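Local coordinates for protein endo-1,4-beta-Xylanase (Pseudoalteromonas haloplanktis, PDB 1XW2) that hydrolyses internal beta-1,4 linkages of xylan as a cold-adapted endo-xylanase of glycoside hydrolase family 8, at residues A[187-192]-A[201-206]; A[76-81]-A[140-145]. The protein carries 1 engineered substitution. One frame throughout, in Å; residues are numbered along the deposited sequence.

Contact 2 closes along the chain before contact 1 opens, and their centres lie about 13 Å apart. Y203 and the P143-D144 step join them: CE1 of Y203 is 3.4 Å from OD1 of D144, the oxygen that also meets the engineered Q78, and CE2 of Y203 packs 3.6 Å from CD of P143. The backbone adds to the seam, with O of R190 3.3 Å from CG of P143. Contact 1 thus packs against contact 2 as a second layer, the Y203 ring lying against the carboxylate of D144. The polar cluster at Q78 and D144 is consistent with the substrate cleft of a family 8 glycosidase.

Contact 1 of 2, residues A[187-192]-A[201-206]; sequences QIIRFS and PSYHIP
The short hairpin strand 188-189 packs on the loop that enters helix 206-215, with I188 and I189 closing on the imidazole of H204. CG2 of I189 sits over one ring face, 3.9 Å from the ring centroid and 23° off its normal, a CH-pi contact. I189 has CG1 anti to its own N (chi1 -169°); CG2, held between N and the carbonyl carbon, therefore faces the 3-10 turn and also touches CB of Y203 at 3.7 Å. CG2 of I188 approaches the imidazole at its edge, in plane, 3.6 Å from CE1. Both ring nitrogens are engaged, ND1 with S232 of helix 219-243 and NE2 with T199, whose hydroxyl also bonds O of I189. A leucine in place of H204 would probably leave the hydroxyls of S232 and T199 without their imidazole partner and take away the flat face that CG2 of I189 packs on. In the (alpha/alpha)6 barrel of family 8, the 201-206 loop touches helices 144-160, 219-243 and 283-296, with Y203 on D144 and E147. The Y203 ring runs beside the 190-191 backbone: O of R190, buried without a partner in the model, lies in the ring plane at the edge, 3.6 Å from CD2. One water bridges OH of Y203 (2.7 Å) and O of F191 (2.8 Å), resting over the rim of one face of the F191 ring.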
ATOM      1  N   GLN A 187      -6.772   7.377  17.341  1.00 12.22           N
ATOM      2  CA  GLN A 187      -5.447   6.972  16.870  1.00 11.75           C
ATOM      3  C   GLN A 187      -5.424   5.681  16.041  1.00 10.99           C
ATOM      4  O   GLN A 187      -4.378   5.053  15.898  1.00 10.68           O
ATOM      5  CB  GLN A 187      -4.456   6.905  18.039  1.00 11.68           C
ATOM      6  CG  GLN A 187      -4.223   8.248  18.697  1.00 12.23           C
ATOM      7  CD  GLN A 187      -3.321   8.155  19.904  1.00 13.46           C
ATOM      8  OE1 GLN A 187      -3.591   7.390  20.828  1.00 14.53           O
ATOM      9  NE2 GLN A 187      -2.243   8.928  19.898  1.00 13.47           N
ATOM     10  N   ILE A 188      -6.582   5.301  15.500  1.00 10.58           N
ATOM     11  CA  ILE A 188      -6.683   4.220  14.518  1.00 10.27           C
ATOM     12  C   ILE A 188      -7.192   4.781  13.196  1.00  9.79           C
ATOM     13  O   ILE A 188      -8.221   5.463  13.158  1.00  9.63           O
ATOM     14  CB  ILE A 188      -7.649   3.104  15.002  1.00 10.45           C
ATOM     15  CG1 ILE A 188      -7.263   2.595  16.404  1.00 12.16           C
ATOM     16  CG2 ILE A 188      -7.746   1.976  13.960  1.00 10.78           C
ATOM     17  CD1 ILE A 188      -6.026   1.712  16.450  1.00 14.76           C
ATOM     18  N   ILE A 189      -6.480   4.480  12.113  1.00  9.26           N
ATOM     19  CA  ILE A 189      -6.850   4.971  10.785  1.00  9.19           C
ATOM     20  C   ILE A 189      -8.288   4.574  10.411  1.00  9.00           C
ATOM     21  O   ILE A 189      -8.704   3.439  10.637  1.00  8.77           O
ATOM     22  CB  ILE A 189      -5.799   4.524   9.720  1.00  9.13           C
ATOM     23  CG1 ILE A 189      -6.013   5.253   8.386  1.00  9.58           C
ATOM     24  CG2 ILE A 189      -5.772   2.991   9.554  1.00  9.45           C
ATOM     25  CD1 ILE A 189      -5.509   6.704   8.381  1.00 10.67           C
ATOM     26  N   ARG A 190      -9.044   5.527   9.872  1.00  9.10           N
ATOM     27  CA  ARG A 190     -10.450   5.294   9.531  1.00  9.24           C
ATOM     28  C   ARG A 190     -10.601   4.640   8.168  1.00  9.38           C
ATOM     29  O   ARG A 190      -9.788   4.868   7.266  1.00  9.34           O
ATOM     30  CB  ARG A 190     -11.225   6.616   9.501  1.00  9.19           C
ATOM     31  CG  ARG A 190     -11.600   7.189  10.854  1.00  9.43           C
ATOM     32  CD  ARG A 190     -12.224   8.580  10.756  1.00  9.54           C
ATOM     33  NE  ARG A 190     -12.775   9.030  12.036  1.00 10.15           N
ATOM     34  CZ  ARG A 190     -13.947   8.647  12.535  1.00 10.71           C
ATOM     35  NH1 ARG A 190     -14.723   7.794  11.871  1.00  9.85           N
ATOM     36  NH2 ARG A 190     -14.346   9.121  13.709  1.00 10.76           N
ATOM     37  N   PHE A 191     -11.651   3.835   8.015  1.00  9.40           N
ATOM     38  CA  PHE A 191     -12.141   3.503   6.684  1.00  9.78           C
ATOM     39  C   PHE A 191     -12.860   4.723   6.089  1.00  9.74           C
ATOM     40  O   PHE A 191     -12.701   5.042   4.900  1.00  9.58           O
ATOM     41  CB  PHE A 191     -13.092   2.303   6.726  1.00 10.23           C
ATOM     42  CG  PHE A 191     -13.693   1.976   5.389  1.00 12.08           C
ATOM     43  CD1 PHE A 191     -12.948   1.300   4.429  1.00 13.62           C
ATOM     44  CD2 PHE A 191     -14.982   2.380   5.078  1.00 13.86           C
ATOM     45  CE1 PHE A 191     -13.496   1.008   3.181  1.00 14.26           C
ATOM     46  CE2 PHE A 191     -15.528   2.098   3.829  1.00 14.67           C
ATOM     47  CZ  PHE A 191     -14.778   1.406   2.887  1.00 14.22           C
ATOM     48  N   SER A 192     -13.645   5.404   6.923  1.00  9.45           N
ATOM     49  CA  SER A 192     -14.438   6.552   6.480  1.00  9.84           C
ATOM     50  C   SER A 192     -14.589   7.596   7.587  1.00  9.75           C
ATOM     51  O   SER A 192     -14.768   7.236   8.747  1.00  9.51           O
ATOM     52  CB  SER A 192     -15.828   6.082   6.039  1.00  9.89           C
ATOM     53  OG  SER A 192     -16.674   7.182   5.735  1.00 10.21           O
ATOM     54  N   PRO A 201      -7.897  -3.225   7.732  1.00  8.79           N
ATOM     55  CA  PRO A 201      -6.574  -3.742   8.117  1.00  8.73           C
ATOM     56  C   PRO A 201      -5.460  -3.392   7.124  1.00  8.37           C
ATOM     57  O   PRO A 201      -4.342  -3.144   7.568  1.00  8.59           O
ATOM     58  CB  PRO A 201      -6.797  -5.256   8.186  1.00  8.73           C
ATOM     59  CG  PRO A 201      -8.228  -5.371   8.627  1.00  8.69           C
ATOM     60  CD  PRO A 201      -8.946  -4.252   7.893  1.00  8.71           C
ATOM     61  N   SER A 202      -5.766  -3.337   5.827  1.00  8.25           N
ATOM     62  CA  SER A 202      -4.763  -3.009   4.801  1.00  7.89           C
ATOM     63  C   SER A 202      -4.228  -1.575   4.892  1.00  7.81           C
ATOM     64  O   SER A 202      -3.206  -1.257   4.282  1.00  7.84           O
ATOM     65  CB  SER A 202      -5.320  -3.259   3.395  1.00  7.98           C
ATOM     66  OG  SER A 202      -6.181  -2.203   2.994  1.00  8.59           O
ATOM     67  N   TYR A 203      -4.915  -0.715   5.645  1.00  7.70           N
ATOM     68  CA  TYR A 203      -4.477   0.669   5.821  1.00  7.79           C
ATOM     69  C   TYR A 203      -3.428   0.772   6.933  1.00  7.89           C
ATOM     70  O   TYR A 203      -2.814   1.824   7.117  1.00  8.59           O
ATOM     71  CB  TYR A 203      -5.656   1.582   6.177  1.00  8.07           C
ATOM     72  CG  TYR A 203      -6.707   1.788   5.102  1.00  7.88           C
ATOM     73  CD1 TYR A 203      -6.634   1.143   3.863  1.00  8.37           C
ATOM     74  CD2 TYR A 203      -7.784   2.643   5.339  1.00  9.14           C
ATOM     75  CE1 TYR A 203      -7.613   1.344   2.888  1.00  8.96           C
ATOM     76  CE2 TYR A 203      -8.758   2.854   4.380  1.00  9.70           C
ATOM     77  CZ  TYR A 203      -8.670   2.202   3.160  1.00  9.69           C
ATOM     78  OH  TYR A 203      -9.644   2.424   2.215  1.00 10.60           O
ATOM     79  N   HIS A 204      -3.228  -0.317   7.671  1.00  7.69           N
ATOM     80  CA  HIS A 204      -2.307  -0.321   8.807  1.00  7.89           C
ATOM     81  C   HIS A 204      -0.872  -0.637   8.402  1.00  8.10           C
ATOM     82  O   HIS A 204      -0.552  -1.774   8.046  1.00  8.23           O
ATOM     83  CB  HIS A 204      -2.795  -1.297   9.875  1.00  7.99           C
ATOM     84  CG  HIS A 204      -3.982  -0.795  10.630  1.00  7.93           C
ATOM     85  ND1 HIS A 204      -3.884  -0.258  11.893  1.00  9.21           N
ATOM     86  CD2 HIS A 204      -5.290  -0.715  10.286  1.00  9.04           C
ATOM     87  CE1 HIS A 204      -5.083   0.115  12.306  1.00  9.65           C
ATOM     88  NE2 HIS A 204      -5.954  -0.148  11.348  1.00  9.28           N
ATOM     89  N   ILE A 205      -0.016   0.381   8.440  1.00  8.19           N
ATOM     90  CA  ILE A 205       1.408   0.195   8.165  1.00  8.54           C
ATOM     91  C   ILE A 205       2.175   0.798   9.336  1.00  8.18           C
ATOM     92  O   ILE A 205       2.578   1.960   9.279  1.00  8.10           O
ATOM     93  CB  ILE A 205       1.829   0.857   6.822  1.00  8.59           C
ATOM     94  CG1 ILE A 205       0.863   0.477   5.694  1.00 10.03           C
ATOM     95  CG2 ILE A 205       3.251   0.437   6.436  1.00  8.64           C
ATOM     96  CD1 ILE A 205       0.389   1.647   4.875  1.00 12.79           C
ATOM     97  N   PRO A 206       2.342   0.030  10.412  1.00  8.32           N
ATOM     98  CA  PRO A 206       2.884   0.581  11.662  1.00  8.15           C
ATOM     99  C   PRO A 206       4.220   1.317  11.512  1.00  8.03           C
ATOM    100  O   PRO A 206       4.390   2.375  12.127  1.00  7.90           O
ATOM    101  CB  PRO A 206       3.011  -0.654  12.557  1.00  8.17           C
ATOM    102  CG  PRO A 206       1.935  -1.567  12.048  1.00  8.67           C
ATOM    103  CD  PRO A 206       1.998  -1.400  10.550  1.00  8.35           C
TER
HETATM  104  O   HOH W   1     -11.775   4.070   2.451  1.00 13.61           O

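Contact 2 of 2, residues A[76-81]-A[140-145]; sequences RTQGQS and GPAPDG. Engineered in segment 76-81: Q78 (natural residue Glu).
Q78, an engineered glutamine where the natural protein has glutamate, reaches from the first turn of helix 77-89 to D144 near the start of helix 144-160. From CB the chain leaves with CG anti to the carbonyl carbon (chi1 -79°) and stays extended. CG passes 3.3 Å from OD1 of D144, and CD lies equally near that oxygen. At the tip NE2 donates to OD1 of D144 at 2.5 Å, with an N-H...O angle of 160°. That length is short for an amide-carboxylate bond, so the fine placement is doubtful. OD1 lies close to the amide plane and receives the N-H on its syn lone pair, although amide and carboxylate planes stand 89° apart. NE2 also passes CB of A142 at 4.1 Å. OD2 of D144 makes a salt bridge with R284, a second partner for the carboxylate. Beside this pair the helices come very near, with CA of Q78 4.5 Å from CA of G145. G145 has no side chain, and its CA lies 4.1 Å from O of T77; CB of S81 rests 3.3 Å from O of G145. A water joins OG1 of T77 (2.7 Å) to N of A142, tying the loop to the helix start. The Q78-D144 bond belongs to the substituted enzyme: it uses an amide N-H that the natural glutamate lacks, so this bond probably does not represent the native pairing as it stands.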
ATOM      1  N   ARG A  76      -7.084   7.194  -9.099  1.00  8.74           N
ATOM      2  CA  ARG A  76      -7.264   6.891  -7.682  1.00  8.93           C
ATOM      3  C   ARG A  76      -6.120   7.407  -6.820  1.00  9.02           C
ATOM      4  O   ARG A  76      -4.978   7.478  -7.277  1.00  9.40           O
ATOM      5  CB  ARG A  76      -7.461   5.384  -7.492  1.00  8.83           C
ATOM      6  CG  ARG A  76      -8.750   4.898  -8.136  1.00  9.36           C
ATOM      7  CD  ARG A  76      -8.971   3.399  -8.135  1.00 11.02           C
ATOM      8  NE  ARG A  76     -10.140   3.093  -8.960  1.00 10.89           N
ATOM      9  CZ  ARG A  76     -11.015   2.122  -8.724  1.00 12.74           C
ATOM     10  NH1 ARG A  76     -10.875   1.316  -7.676  1.00 12.90           N
ATOM     11  NH2 ARG A  76     -12.040   1.957  -9.549  1.00 13.42           N
ATOM     12  N   THR A  77      -6.421   7.769  -5.575  1.00  8.69           N
ATOM     13  CA  THR A  77      -5.376   8.274  -4.681  1.00  8.46           C
ATOM     14  C   THR A  77      -4.385   7.199  -4.264  1.00  8.17           C
ATOM     15  O   THR A  77      -3.203   7.487  -4.077  1.00  8.29           O
ATOM     16  CB  THR A  77      -5.951   8.977  -3.432  1.00  8.75           C
ATOM     17  OG1 THR A  77      -6.972   8.166  -2.832  1.00  9.10           O
ATOM     18  CG2 THR A  77      -6.658  10.270  -3.823  1.00  8.29           C
ATOM     19  N   GLN A  78      -4.858   5.966  -4.111  1.00  7.88           N
ATOM     20  CA  GLN A  78      -3.962   4.862  -3.794  1.00  7.96           C
ATOM     21  C   GLN A  78      -2.877   4.727  -4.860  1.00  8.09           C
ATOM     22  O   GLN A  78      -1.688   4.782  -4.543  1.00  8.50           O
ATOM     23  CB  GLN A  78      -4.737   3.559  -3.604  1.00  8.22           C
ATOM     24  CG  GLN A  78      -5.381   3.484  -2.225  1.00  8.01           C
ATOM     25  CD  GLN A  78      -6.295   2.291  -2.051  1.00  9.85           C
ATOM     26  OE1 GLN A  78      -6.575   1.559  -3.003  1.00 10.78           O
ATOM     27  NE2 GLN A  78      -6.763   2.092  -0.828  1.00  8.17           N
ATOM     28  N   GLY A  79      -3.289   4.599  -6.118  1.00  7.97           N
ATOM     29  CA  GLY A  79      -2.348   4.456  -7.223  1.00  7.85           C
ATOM     30  C   GLY A  79      -1.401   5.635  -7.351  1.00  7.66           C
ATOM     31  O   GLY A  79      -0.208   5.459  -7.611  1.00  7.78           O
ATOM     32  N   GLN A  80      -1.935   6.837  -7.150  1.00  7.33           N
ATOM     33  CA  GLN A  80      -1.140   8.063  -7.217  1.00  7.19           C
ATOM     34  C   GLN A  80      -0.057   8.083  -6.133  1.00  7.42           C
ATOM     35  O   GLN A  80       1.121   8.352  -6.415  1.00  7.28           O
ATOM     36  CB  GLN A  80      -2.051   9.291  -7.084  1.00  7.33           C
ATOM     37  CG  GLN A  80      -1.406  10.600  -7.547  1.00  7.30           C
ATOM     38  CD  GLN A  80      -1.421  10.770  -9.067  1.00  8.02           C
ATOM     39  OE1 GLN A  80      -1.880   9.888  -9.797  1.00  8.74           O
ATOM     40  NE2 GLN A  80      -0.924  11.907  -9.539  1.00  7.11           N
ATOM     41  N   SER A  81      -0.464   7.784  -4.900  1.00  7.22           N
ATOM     42  CA  SER A  81       0.447   7.800  -3.757  1.00  7.57           C
ATOM     43  C   SER A  81       1.495   6.682  -3.833  1.00  7.61           C
ATOM     44  O   SER A  81       2.660   6.894  -3.482  1.00  7.17           O
ATOM     45  CB  SER A  81      -0.345   7.711  -2.445  1.00  7.82           C
ATOM     46  OG  SER A  81      -0.912   6.422  -2.281  1.00  8.17           O
ATOM     47  N   GLY A 140     -15.054  11.480  -1.322  1.00 10.10           N
ATOM     48  CA  GLY A 140     -14.636  10.717  -0.158  1.00 10.00           C
ATOM     49  C   GLY A 140     -13.216  10.196  -0.326  1.00  9.90           C
ATOM     50  O   GLY A 140     -12.795   9.891  -1.443  1.00  9.94           O
ATOM     51  N   PRO A 141     -12.470  10.103   0.773  1.00  9.75           N
ATOM     52  CA  PRO A 141     -11.080   9.649   0.717  1.00  9.68           C
ATOM     53  C   PRO A 141     -10.942   8.128   0.748  1.00  9.49           C
ATOM     54  O   PRO A 141     -11.871   7.418   1.143  1.00  9.61           O
ATOM     55  CB  PRO A 141     -10.480  10.247   1.993  1.00  9.66           C
ATOM     56  CG  PRO A 141     -11.627  10.244   2.973  1.00  9.93           C
ATOM     57  CD  PRO A 141     -12.882  10.443   2.149  1.00 10.02           C
ATOM     58  N   ALA A 142      -9.780   7.654   0.309  1.00  9.46           N
ATOM     59  CA  ALA A 142      -9.301   6.316   0.625  1.00  9.21           C
ATOM     60  C   ALA A 142      -8.059   6.551   1.489  1.00  8.93           C
ATOM     61  O   ALA A 142      -6.959   6.736   0.960  1.00  8.83           O
ATOM     62  CB  ALA A 142      -8.956   5.548  -0.649  1.00  9.37           C
ATOM     63  N   PRO A 143      -8.250   6.597   2.812  1.00  8.88           N
ATOM     64  CA  PRO A 143      -7.216   7.080   3.747  1.00  8.72           C
ATOM     65  C   PRO A 143      -5.791   6.499   3.663  1.00  8.77           C
ATOM     66  O   PRO A 143      -4.866   7.209   4.069  1.00  8.84           O
ATOM     67  CB  PRO A 143      -7.850   6.827   5.117  1.00  8.81           C
ATOM     68  CG  PRO A 143      -9.327   7.014   4.830  1.00  8.83           C
ATOM     69  CD  PRO A 143      -9.509   6.282   3.518  1.00  8.69           C
ATOM     70  N   ASP A 144      -5.582   5.288   3.148  1.00  8.38           N
ATOM     71  CA  ASP A 144      -4.190   4.851   2.964  1.00  8.14           C
ATOM     72  C   ASP A 144      -3.470   5.628   1.846  1.00  8.04           C
ATOM     73  O   ASP A 144      -2.234   5.626   1.771  1.00  7.50           O
ATOM     74  CB  ASP A 144      -4.062   3.329   2.805  1.00  8.43           C
ATOM     75  CG  ASP A 144      -4.658   2.806   1.515  1.00  8.89           C
ATOM     76  OD1 ASP A 144      -5.667   3.365   1.026  1.00  8.99           O
ATOM     77  OD2 ASP A 144      -4.182   1.810   0.930  1.00  9.33           O
ATOM     78  N   GLY A 145      -4.247   6.305   1.000  1.00  7.72           N
ATOM     79  CA  GLY A 145      -3.700   7.230   0.019  1.00  7.85           C
ATOM     80  C   GLY A 145      -2.968   8.370   0.709  1.00  7.87           C
ATOM     81  O   GLY A 145      -1.789   8.609   0.441  1.00  7.62           O
TER
HETATM   82  O   HOH W   2      -7.695   9.433  -0.508  1.00  8.07           O